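PDB 4FGM: aminopeptidase N family protein from Idiomarina loihiensis L2TR, which probably acts as a zinc-dependent aminopeptidase of the M61 family, removing residues from the N-terminal end of peptides. Local coordinates for residues Ser222-Gly233 with Asn241-Leu252. Numbering follows the deposited sequence.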
loop_
_atom_site.group_PDB
_atom_site.type_symbol
_atom_site.label_atom_id
_atom_site.label_comp_id
_atom_site.label_asym_id
_atom_site.label_seq_id
_atom_site.Cartn_x
_atom_site.Cartn_y
_atom_site.Cartn_z
ATOM N N SER A 222 12.204 5.425 -17.589
ATOM C CA SER A 222 11.057 4.712 -18.136
ATOM C C SER A 222 10.325 4.142 -16.928
ATOM O O SER A 222 10.917 4.010 -15.856
ATOM C CB SER A 222 11.504 3.587 -19.063
ATOM O OG SER A 222 12.109 2.545 -18.329
ATOM N N TYR A 223 9.047 3.816 -17.081
ATOM C CA TYR A 223 8.305 3.286 -15.948
ATOM C C TYR A 223 7.281 2.231 -16.361
ATOM O O TYR A 223 6.624 2.362 -17.398
ATOM C CB TYR A 223 7.634 4.438 -15.202
ATOM C CG TYR A 223 7.032 4.050 -13.874
ATOM C CD1 TYR A 223 5.765 3.470 -13.800
ATOM C CD2 TYR A 223 7.728 4.271 -12.686
ATOM C CE1 TYR A 223 5.206 3.125 -12.579
ATOM C CE2 TYR A 223 7.177 3.924 -11.458
ATOM C CZ TYR A 223 5.912 3.356 -11.412
ATOM O OH TYR A 223 5.340 3.066 -10.195
ATOM N N THR A 224 7.151 1.188 -15.544
ATOM C CA THR A 224 6.227 0.100 -15.846
ATOM C C THR A 224 5.272 -0.239 -14.714
ATOM O O THR A 224 5.690 -0.430 -13.567
ATOM C CB THR A 224 6.976 -1.203 -16.168
ATOM O OG1 THR A 224 8.168 -0.909 -16.905
ATOM C CG2 THR A 224 6.075 -2.133 -16.987
ATOM N N PHE A 225 3.989 -0.329 -15.045
ATOM C CA PHE A 225 2.973 -0.689 -14.060
ATOM C C PHE A 225 2.702 -2.183 -14.225
ATOM O O PHE A 225 1.950 -2.580 -15.118
ATOM C CB PHE A 225 1.682 0.096 -14.300
ATOM C CG PHE A 225 1.780 1.559 -13.974
ATOM C CD1 PHE A 225 2.163 2.481 -14.942
ATOM C CD2 PHE A 225 1.482 2.018 -12.697
ATOM C CE1 PHE A 225 2.229 3.852 -14.642
ATOM C CE2 PHE A 225 1.546 3.374 -12.392
ATOM C CZ PHE A 225 1.926 4.292 -13.364
ATOM N N LEU A 226 3.339 -3.006 -13.389
ATOM C CA LEU A 226 3.170 -4.459 -13.456
ATOM C C LEU A 226 1.898 -4.821 -12.702
ATOM O O LEU A 226 1.821 -4.673 -11.480
ATOM C CB LEU A 226 4.381 -5.162 -12.840
ATOM C CG LEU A 226 5.730 -4.729 -13.421
ATOM C CD1 LEU A 226 6.854 -5.511 -12.737
ATOM C CD2 LEU A 226 5.755 -4.966 -14.932
ATOM N N THR A 227 0.908 -5.318 -13.433
ATOM C CA THR A 227 -0.379 -5.617 -12.830
ATOM C C THR A 227 -0.902 -7.035 -12.907
ATOM O O THR A 227 -1.071 -7.589 -13.989
ATOM C CB THR A 227 -1.466 -4.699 -13.441
ATOM O OG1 THR A 227 -1.029 -3.338 -13.368
ATOM C CG2 THR A 227 -2.780 -4.840 -12.690
HETATM N N MSE A 228 -1.166 -7.611 -11.740
HETATM C CA MSE A 228 -1.758 -8.937 -11.655
HETATM C C MSE A 228 -3.256 -8.688 -11.430
HETATM O O MSE A 228 -3.656 -7.948 -10.515
HETATM C CB MSE A 228 -1.165 -9.730 -10.493
HETATM C CG MSE A 228 0.176 -10.340 -10.812
HETATM SE SE MSE A 228 0.968 -11.195 -9.279
HETATM C CE MSE A 228 1.465 -9.593 -8.311
ATOM N N VAL A 229 -4.081 -9.290 -12.274
ATOM C CA VAL A 229 -5.518 -9.101 -12.175
ATOM C C VAL A 229 -6.227 -10.360 -11.713
ATOM O O VAL A 229 -6.195 -11.381 -12.402
ATOM C CB VAL A 229 -6.117 -8.683 -13.537
ATOM C CG1 VAL A 229 -7.566 -8.244 -13.354
ATOM C CG2 VAL A 229 -5.285 -7.568 -14.151
ATOM N N VAL A 230 -6.878 -10.278 -10.557
ATOM C CA VAL A 230 -7.607 -11.415 -10.015
ATOM C C VAL A 230 -9.077 -11.049 -9.806
ATOM O O VAL A 230 -9.518 -9.985 -10.223
ATOM C CB VAL A 230 -6.990 -11.867 -8.679
ATOM C CG1 VAL A 230 -5.536 -12.247 -8.893
ATOM C CG2 VAL A 230 -7.108 -10.755 -7.645
ATOM N N GLY A 231 -9.833 -11.929 -9.163
ATOM C CA GLY A 231 -11.239 -11.644 -8.944
ATOM C C GLY A 231 -11.452 -10.632 -7.837
ATOM O O GLY A 231 -12.248 -9.690 -7.960
ATOM N N ASN A 232 -10.730 -10.828 -6.743
ATOM C CA ASN A 232 -10.841 -9.947 -5.600
ATOM C C ASN A 232 -9.491 -9.809 -4.918
ATOM O O ASN A 232 -9.057 -10.696 -4.192
ATOM C CB ASN A 232 -11.882 -10.500 -4.627
ATOM C CG ASN A 232 -12.149 -9.569 -3.471
ATOM O OD1 ASN A 232 -11.939 -8.362 -3.572
ATOM N ND2 ASN A 232 -12.631 -10.123 -2.368
ATOM N N GLY A 233 -8.824 -8.689 -5.168
ATOM C CA GLY A 233 -7.530 -8.459 -4.567
ATOM C C GLY A 233 -7.109 -7.014 -4.701
ATOM O O GLY A 233 -7.459 -6.339 -5.670
ATOM N N ASN A 241 11.545 2.415 -10.705
ATOM C CA ASN A 241 11.074 2.691 -12.060
ATOM C C ASN A 241 9.942 1.749 -12.482
ATOM O O ASN A 241 9.679 1.542 -13.672
ATOM C CB ASN A 241 12.246 2.641 -13.051
ATOM C CG ASN A 241 12.734 1.224 -13.332
ATOM O OD1 ASN A 241 12.535 0.311 -12.526
ATOM N ND2 ASN A 241 13.393 1.041 -14.485
ATOM N N SER A 242 9.259 1.203 -11.480
ATOM C CA SER A 242 8.144 0.291 -11.710
ATOM C C SER A 242 7.358 0.093 -10.416
ATOM O O SER A 242 7.743 0.575 -9.342
ATOM C CB SER A 242 8.655 -1.074 -12.170
ATOM O OG SER A 242 9.289 -1.749 -11.099
ATOM N N THR A 243 6.252 -0.626 -10.529
ATOM C CA THR A 243 5.437 -0.939 -9.372
ATOM C C THR A 243 4.732 -2.253 -9.648
ATOM O O THR A 243 4.442 -2.580 -10.798
ATOM C CB THR A 243 4.392 0.173 -9.064
ATOM O OG1 THR A 243 3.666 -0.176 -7.878
ATOM C CG2 THR A 243 3.418 0.348 -10.217
ATOM N N ALA A 244 4.500 -3.020 -8.591
ATOM C CA ALA A 244 3.801 -4.294 -8.709
ATOM C C ALA A 244 2.427 -4.098 -8.062
ATOM O O ALA A 244 2.320 -3.744 -6.880
ATOM C CB ALA A 244 4.582 -5.401 -7.995
ATOM N N LEU A 245 1.381 -4.319 -8.851
ATOM C CA LEU A 245 0.018 -4.148 -8.378
ATOM C C LEU A 245 -0.809 -5.418 -8.460
ATOM O O LEU A 245 -0.631 -6.236 -9.359
ATOM C CB LEU A 245 -0.697 -3.088 -9.214
ATOM C CG LEU A 245 0.004 -1.766 -9.514
ATOM C CD1 LEU A 245 -0.785 -1.028 -10.605
ATOM C CD2 LEU A 245 0.121 -0.935 -8.230
ATOM N N LEU A 246 -1.721 -5.570 -7.511
ATOM C CA LEU A 246 -2.649 -6.692 -7.510
ATOM C C LEU A 246 -4.000 -6.001 -7.436
ATOM O O LEU A 246 -4.285 -5.302 -6.467
ATOM C CB LEU A 246 -2.458 -7.582 -6.287
ATOM C CG LEU A 246 -3.501 -8.701 -6.201
ATOM C CD1 LEU A 246 -3.362 -9.632 -7.403
ATOM C CD2 LEU A 246 -3.325 -9.463 -4.893
ATOM N N CYS A 247 -4.821 -6.161 -8.466
ATOM C CA CYS A 247 -6.126 -5.511 -8.468
ATOM C C CYS A 247 -7.258 -6.430 -8.885
ATOM O O CYS A 247 -7.041 -7.498 -9.451
ATOM C CB CYS A 247 -6.109 -4.288 -9.388
ATOM S SG CYS A 247 -6.095 -4.711 -11.124
ATOM N N SER A 248 -8.480 -5.990 -8.604
ATOM C CA SER A 248 -9.669 -6.759 -8.946
ATOM C C SER A 248 -10.047 -6.497 -10.394
ATOM O O SER A 248 -9.928 -5.375 -10.891
ATOM C CB SER A 248 -10.813 -6.377 -8.016
ATOM O OG SER A 248 -10.434 -6.607 -6.671
ATOM N N ARG A 249 -10.504 -7.545 -11.063
ATOM C CA ARG A 249 -10.881 -7.465 -12.465
ATOM C C ARG A 249 -11.954 -6.413 -12.723
ATOM O O ARG A 249 -12.045 -5.869 -13.823
ATOM C CB ARG A 249 -11.351 -8.837 -12.930
ATOM C CG ARG A 249 -11.427 -9.029 -14.431
ATOM C CD ARG A 249 -11.458 -10.525 -14.756
ATOM N NE ARG A 249 -12.200 -11.250 -13.736
ATOM C CZ ARG A 249 -11.678 -12.158 -12.923
ATOM N NH1 ARG A 249 -10.399 -12.485 -13.004
ATOM N NH2 ARG A 249 -12.436 -12.704 -11.994
ATOM N N LYS A 250 -12.764 -6.118 -11.711
ATOM C CA LYS A 250 -13.816 -5.119 -11.881
ATOM C C LYS A 250 -13.266 -3.696 -11.861
ATOM O O LYS A 250 -13.964 -2.760 -12.226
ATOM C CB LYS A 250 -14.892 -5.267 -10.801
ATOM C CG LYS A 250 -14.390 -5.161 -9.367
ATOM C CD LYS A 250 -15.554 -5.217 -8.395
ATOM C CE LYS A 250 -15.107 -5.507 -6.967
ATOM N NZ LYS A 250 -14.219 -4.456 -6.415
ATOM N N ASP A 251 -12.013 -3.533 -11.450
ATOM C CA ASP A 251 -11.403 -2.207 -11.387
ATOM C C ASP A 251 -10.836 -1.758 -12.732
ATOM O O ASP A 251 -10.512 -0.584 -12.913
ATOM C CB ASP A 251 -10.284 -2.179 -10.339
ATOM C CG ASP A 251 -10.772 -2.558 -8.948
ATOM O OD1 ASP A 251 -11.982 -2.392 -8.677
ATOM O OD2 ASP A 251 -9.942 -3.009 -8.123
ATOM N N LEU A 252 -10.708 -2.690 -13.670
ATOM C CA LEU A 252 -10.167 -2.367 -14.981
ATOM C C LEU A 252 -11.310 -2.161 -15.952
ATOM O O LEU A 252 -11.832 -3.113 -16.534
ATOM C CB LEU A 252 -9.239 -3.483 -15.461
ATOM C CG LEU A 252 -8.008 -3.720 -14.571
ATOM C CD1 LEU A 252 -7.180 -4.848 -15.154
ATOM C CD2 LEU A 252 -7.162 -2.458 -14.471
HETATM O O HOH W 1 10.565 0.812 -16.470
HETATM O O HOH W 2 -13.737 -8.262 -9.923
#
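Tyr223 lies across the start of the neighbouring strand, the CA of Ser242 standing over one ring face in a CH-pi contact, 3.9 Å from the centroid. With CG turned anti to the backbone N (chi1 -170°), the ring carries OH on to Thr243, 3.2 Å from its CB. The methyl CG2 of Thr243 also meets Phe225, 3.6 Å from CD2, while OG1 of Thr243 is hydrogen-bonded to the carbonyl O of Leu237. An alanine in place of Tyr223 would probably strip the CA of Ser242 of its aromatic face and leave Thr243 without the tyrosine hydroxyl. Farther along, Val229 and Leu252 point methyls at each other tip to tip, CG2 to CD1 3.5 Å, and Val230 meets Leu246 nearly at a right angle. Eight backbone hydrogen bonds, from Asn241 O to Arg249 N, set the register of this regular parallel pair, while side chains fill its two faces; beyond them, Ser248 OG accepts the N-H of Gly233 at 3.0 Å. In the five-stranded mixed sheet, 183-190 flanks 222-230 and 235-238 runs antiparallel beside 242-248. Helix 262-277, bearing the HExxH zinc ligands His273 and His277, packs against Phe225, Thr243 and Leu245, whereas strand 103-106 meets Met228 and Ala244 on the opposite face.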